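Local structure of pseudopodium-enriched atypical kinase 1 (6BHC) at residues A[104-118]-A[237-249]. The protein is a human pseudokinase with a protein kinase fold that dimerises in an unusual way and probably serves in signalling as a scaffold rather than an efficient enzyme. The protein carries 1 engineered substitution. Sequence-based numbering, arbitrary orientation.
Sequences SLAVRQSLAVHFNIQ and RLIVSNFSQAKQK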
# COMPACT_ATOMS: atom_id res chain seq x y z
N SER A 104 14.36 -24.05 -31.95
CA SER A 104 13.53 -23.28 -31.04
C SER A 104 14.22 -23.07 -29.70
O SER A 104 14.12 -21.99 -29.10
CB SER A 104 12.18 -23.97 -30.84
OG SER A 104 11.37 -23.27 -29.91
N LEU A 105 14.94 -24.09 -29.22
CA LEU A 105 15.67 -23.94 -27.96
C LEU A 105 16.87 -23.03 -28.13
O LEU A 105 17.20 -22.25 -27.23
CB LEU A 105 16.11 -25.32 -27.45
CG LEU A 105 15.00 -26.25 -26.95
CD1 LEU A 105 15.57 -27.62 -26.63
CD2 LEU A 105 14.32 -25.66 -25.72
N ALA A 106 17.55 -23.09 -29.28
CA ALA A 106 18.75 -22.29 -29.48
C ALA A 106 18.43 -20.80 -29.48
O ALA A 106 19.15 -20.01 -28.85
CB ALA A 106 19.43 -22.69 -30.79
N VAL A 107 17.36 -20.39 -30.17
CA VAL A 107 17.03 -18.97 -30.24
C VAL A 107 16.47 -18.49 -28.90
O VAL A 107 16.82 -17.40 -28.43
CB VAL A 107 16.04 -18.72 -31.39
CG1 VAL A 107 15.57 -17.27 -31.38
CG2 VAL A 107 16.69 -19.06 -32.72
N ARG A 108 15.62 -19.29 -28.26
CA ARG A 108 14.97 -18.87 -27.03
C ARG A 108 15.92 -18.90 -25.83
O ARG A 108 15.75 -18.10 -24.90
CB ARG A 108 13.75 -19.76 -26.76
CG ARG A 108 12.84 -19.26 -25.65
CD ARG A 108 11.54 -20.03 -25.63
NE ARG A 108 11.75 -21.47 -25.59
CZ ARG A 108 11.99 -22.16 -24.48
NH1 ARG A 108 12.04 -21.54 -23.31
NH2 ARG A 108 12.17 -23.48 -24.54
N GLN A 109 16.91 -19.79 -25.83
CA GLN A 109 17.85 -19.85 -24.72
C GLN A 109 18.78 -18.63 -24.69
O GLN A 109 19.29 -18.29 -23.62
CB GLN A 109 18.68 -21.13 -24.80
CG GLN A 109 19.53 -21.44 -23.58
CD GLN A 109 20.27 -22.75 -23.72
OE1 GLN A 109 20.02 -23.53 -24.64
NE2 GLN A 109 21.20 -23.01 -22.80
N SER A 110 18.98 -17.97 -25.82
CA SER A 110 19.83 -16.79 -25.88
C SER A 110 19.14 -15.53 -25.38
O SER A 110 19.77 -14.46 -25.37
CB SER A 110 20.33 -16.57 -27.31
OG SER A 110 19.26 -16.35 -28.21
N LEU A 111 17.88 -15.61 -24.98
CA LEU A 111 17.11 -14.46 -24.53
C LEU A 111 17.06 -14.41 -23.01
O LEU A 111 16.89 -15.44 -22.35
CB LEU A 111 15.69 -14.49 -25.09
CG LEU A 111 15.52 -14.79 -26.58
CD1 LEU A 111 14.05 -14.92 -26.93
CD2 LEU A 111 16.19 -13.72 -27.42
N ALA A 112 17.20 -13.21 -22.46
CA ALA A 112 16.99 -13.02 -21.03
C ALA A 112 15.54 -13.32 -20.68
O ALA A 112 14.64 -13.18 -21.52
CB ALA A 112 17.36 -11.60 -20.61
N VAL A 113 15.31 -13.74 -19.44
CA VAL A 113 13.99 -14.18 -19.04
C VAL A 113 12.99 -13.03 -19.15
O VAL A 113 13.34 -11.85 -18.95
CB VAL A 113 14.00 -14.76 -17.61
CG1 VAL A 113 14.91 -15.98 -17.55
CG2 VAL A 113 14.44 -13.71 -16.61
N HIS A 114 11.76 -13.36 -19.49
CA HIS A 114 10.70 -12.38 -19.63
C HIS A 114 9.38 -13.01 -19.21
O HIS A 114 9.16 -14.21 -19.41
CB HIS A 114 10.59 -11.85 -21.06
CG HIS A 114 9.70 -10.65 -21.20
ND1 HIS A 114 8.34 -10.75 -21.36
CD2 HIS A 114 9.99 -9.33 -21.20
CE1 HIS A 114 7.82 -9.54 -21.45
NE2 HIS A 114 8.80 -8.66 -21.36
N PHE A 115 8.51 -12.19 -18.62
CA PHE A 115 7.25 -12.68 -18.06
C PHE A 115 6.38 -13.35 -19.11
O PHE A 115 5.63 -14.28 -18.79
CB PHE A 115 6.52 -11.51 -17.41
CG PHE A 115 5.29 -11.90 -16.64
CD1 PHE A 115 5.39 -12.53 -15.41
CD2 PHE A 115 4.03 -11.59 -17.13
CE1 PHE A 115 4.26 -12.88 -14.70
CE2 PHE A 115 2.89 -11.94 -16.42
CZ PHE A 115 3.01 -12.57 -15.20
N ASN A 116 6.46 -12.90 -20.37
CA ASN A 116 5.58 -13.37 -21.43
C ASN A 116 6.29 -14.22 -22.47
O ASN A 116 5.76 -14.43 -23.57
CB ASN A 116 4.89 -12.18 -22.09
CG ASN A 116 4.10 -11.34 -21.10
OD1 ASN A 116 4.45 -10.20 -20.83
ND2 ASN A 116 3.03 -11.92 -20.56
N ILE A 117 7.49 -14.71 -22.16
CA ILE A 117 8.24 -15.58 -23.06
C ILE A 117 8.57 -16.86 -22.32
O ILE A 117 8.95 -16.84 -21.15
CB ILE A 117 9.52 -14.88 -23.58
CG1 ILE A 117 9.15 -13.62 -24.37
CG2 ILE A 117 10.34 -15.83 -24.46
CD1 ILE A 117 10.31 -12.93 -25.02
N GLN A 118 8.41 -17.99 -23.01
CA GLN A 118 8.52 -19.29 -22.35
C GLN A 118 9.93 -19.54 -21.84
O GLN A 118 10.91 -19.30 -22.55
CB GLN A 118 8.11 -20.41 -23.32
CG GLN A 118 8.10 -21.78 -22.68
CD GLN A 118 7.46 -22.83 -23.57
OE1 GLN A 118 7.75 -22.91 -24.76
NE2 GLN A 118 6.58 -23.64 -22.98
N ARG A 237 -2.02 -15.22 -17.60
CA ARG A 237 -0.65 -14.87 -17.99
C ARG A 237 -0.35 -15.49 -19.34
O ARG A 237 -0.34 -16.72 -19.48
CB ARG A 237 0.35 -15.36 -16.94
CG ARG A 237 1.80 -15.24 -17.37
CD ARG A 237 2.74 -15.76 -16.30
NE ARG A 237 4.13 -15.74 -16.73
CZ ARG A 237 5.15 -16.14 -15.98
NH1 ARG A 237 4.93 -16.59 -14.75
NH2 ARG A 237 6.39 -16.09 -16.46
N LEU A 238 -0.10 -14.65 -20.34
CA LEU A 238 0.19 -15.10 -21.69
C LEU A 238 1.68 -15.38 -21.84
O LEU A 238 2.52 -14.63 -21.32
CB LEU A 238 -0.26 -14.07 -22.72
CG LEU A 238 -0.06 -14.40 -24.21
CD1 LEU A 238 -1.24 -13.91 -25.04
CD2 LEU A 238 1.23 -13.81 -24.74
N ILE A 239 2.01 -16.46 -22.54
CA ILE A 239 3.39 -16.89 -22.73
C ILE A 239 3.59 -17.23 -24.20
O ILE A 239 2.90 -18.10 -24.74
CB ILE A 239 3.74 -18.09 -21.83
CG1 ILE A 239 3.88 -17.63 -20.38
CG2 ILE A 239 5.00 -18.77 -22.32
CD1 ILE A 239 4.34 -18.72 -19.43
N VAL A 240 4.52 -16.53 -24.85
CA VAL A 240 4.84 -16.79 -26.25
C VAL A 240 5.77 -17.99 -26.33
O VAL A 240 6.78 -18.06 -25.62
CB VAL A 240 5.48 -15.55 -26.90
CG1 VAL A 240 5.70 -15.79 -28.39
CG2 VAL A 240 4.62 -14.32 -26.66
N SER A 241 5.44 -18.94 -27.20
CA SER A 241 6.22 -20.16 -27.33
C SER A 241 6.39 -20.49 -28.80
O SER A 241 5.95 -19.75 -29.69
CB SER A 241 5.56 -21.33 -26.58
OG SER A 241 4.36 -21.71 -27.23
N ASN A 242 7.05 -21.63 -29.05
CA ASN A 242 7.29 -22.14 -30.39
C ASN A 242 8.12 -21.18 -31.23
O ASN A 242 7.59 -20.43 -32.05
CB ASN A 242 5.98 -22.46 -31.10
CG ASN A 242 6.19 -23.24 -32.38
OD1 ASN A 242 7.30 -23.68 -32.68
ND2 ASN A 242 5.12 -23.44 -33.14
N PHE A 243 9.44 -21.21 -31.03
CA PHE A 243 10.38 -20.40 -31.81
C PHE A 243 11.05 -21.20 -32.92
O PHE A 243 12.22 -20.97 -33.24
CB PHE A 243 11.43 -19.79 -30.88
CG PHE A 243 10.89 -18.69 -30.00
CD1 PHE A 243 10.13 -18.99 -28.88
CD2 PHE A 243 11.15 -17.36 -30.30
CE1 PHE A 243 9.63 -17.98 -28.08
CE2 PHE A 243 10.66 -16.35 -29.50
CZ PHE A 243 9.90 -16.66 -28.39
N SER A 244 10.32 -22.15 -33.52
CA SER A 244 10.91 -22.99 -34.56
C SER A 244 11.16 -22.21 -35.85
O SER A 244 12.06 -22.55 -36.61
CB SER A 244 10.00 -24.19 -34.84
OG SER A 244 9.70 -24.89 -33.65
N GLN A 245 10.36 -21.17 -36.11
CA GLN A 245 10.49 -20.36 -37.31
C GLN A 245 11.21 -19.03 -37.04
O GLN A 245 11.23 -18.17 -37.92
CB GLN A 245 9.12 -20.08 -37.91
CG GLN A 245 8.22 -21.30 -38.05
CD GLN A 245 8.56 -22.15 -39.26
OE1 GLN A 245 9.44 -23.01 -39.20
NE2 GLN A 245 7.85 -21.91 -40.36
N ALA A 246 11.79 -18.86 -35.86
CA ALA A 246 12.35 -17.58 -35.48
C ALA A 246 13.59 -17.25 -36.30
O ALA A 246 14.42 -18.11 -36.57
CB ALA A 246 12.69 -17.57 -33.99
N LYS A 247 13.69 -15.98 -36.70
CA LYS A 247 14.85 -15.48 -37.43
C LYS A 247 15.75 -14.70 -36.50
O LYS A 247 15.28 -13.95 -35.64
CB LYS A 247 14.41 -14.60 -38.60
CG LYS A 247 13.51 -15.30 -39.61
CD LYS A 247 14.24 -16.45 -40.29
CE LYS A 247 13.36 -17.11 -41.33
NZ LYS A 247 14.06 -18.22 -42.03
N GLN A 248 17.06 -14.86 -36.68
CA GLN A 248 18.07 -14.20 -35.86
C GLN A 248 18.99 -13.41 -36.79
O GLN A 248 19.80 -14.00 -37.51
CB GLN A 248 18.86 -15.21 -35.04
CG GLN A 248 20.04 -14.63 -34.29
CD GLN A 248 19.65 -14.02 -32.96
OE1 GLN A 248 18.99 -14.65 -32.14
NE2 GLN A 248 20.07 -12.77 -32.74
N LYS A 249 18.87 -12.09 -36.77
CA LYS A 249 19.71 -11.24 -37.60
C LYS A 249 20.93 -10.76 -36.83
O LYS A 249 21.02 -9.59 -36.44
CB LYS A 249 18.92 -10.04 -38.13
CG LYS A 249 19.63 -9.29 -39.25
CD LYS A 249 18.93 -7.98 -39.60
CE LYS A 249 19.69 -7.23 -40.67
NZ LYS A 249 19.09 -5.89 -40.95
O HOH W 1 9.44 -25.83 -30.45
O HOH W 2 9.05 -22.16 -26.85
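Arg-237 meets Phe-115 twice. Its extended chain lays the guanidinium flat over one face of the ring, planes 8° apart, with Arg-237 CZ 4.0 Å from the Phe-115 ring centroid in an off-centre cation-pi contact. Side-on, Arg-237 NE (2.9 Å) and NH2 both donate to the single atom Phe-115 O. With an alanine here, Phe-115 O would probably lose both donors and the ring face its stacked partner.

Next along strand 237-240, Asn-116 ND2 reaches Leu-238 O at 2.9 Å, nearly straight (174°) and in the amide plane. Backbone bonds follow: Val-240 N gives to Asn-116 O at 2.8 Å, and Gln-118 N to Val-240 O at 3.1 Å, forming a single beta bridge between Ile-117 and Val-240.

The Gln-118 amide is satisfied at both ends. Gln-118 OE1 accepts from Lys-89 NZ and from a water 2.6 Å away, which in turn accepts from Asn-242 N, while NE2 is hydrogen-bonded to Tyr-73 OH. Gln-118 O takes Arg-108 NH1 from above its carbonyl plane; NH1 also forms a salt bridge with Asp-120.

At helix 104-109, OG of Ser-104, held anti to the backbone nitrogen (chi1 177°), receives Phe-243 N at 3.0 Å. Arg-108 CD lies 3.7 Å from Phe-243 CD1, and Ile-117 CG2 and Leu-111 CD1 meet the same ring more loosely, while Val-107 CG1 packs on Ala-246. Asn-242 OD1 accepts from Ser-244 OG, and Asn-242 ND2 is hydrogen-bonded to Asn-208 OD1.

By position in the kinase fold, helix 104-109 probably corresponds to helix C, and Asn-242, Phe-243 and Ser-244 to the DFG motif, the phenylalanine lying against helix C in a way consistent with the regulatory spine of DFG-in kinases.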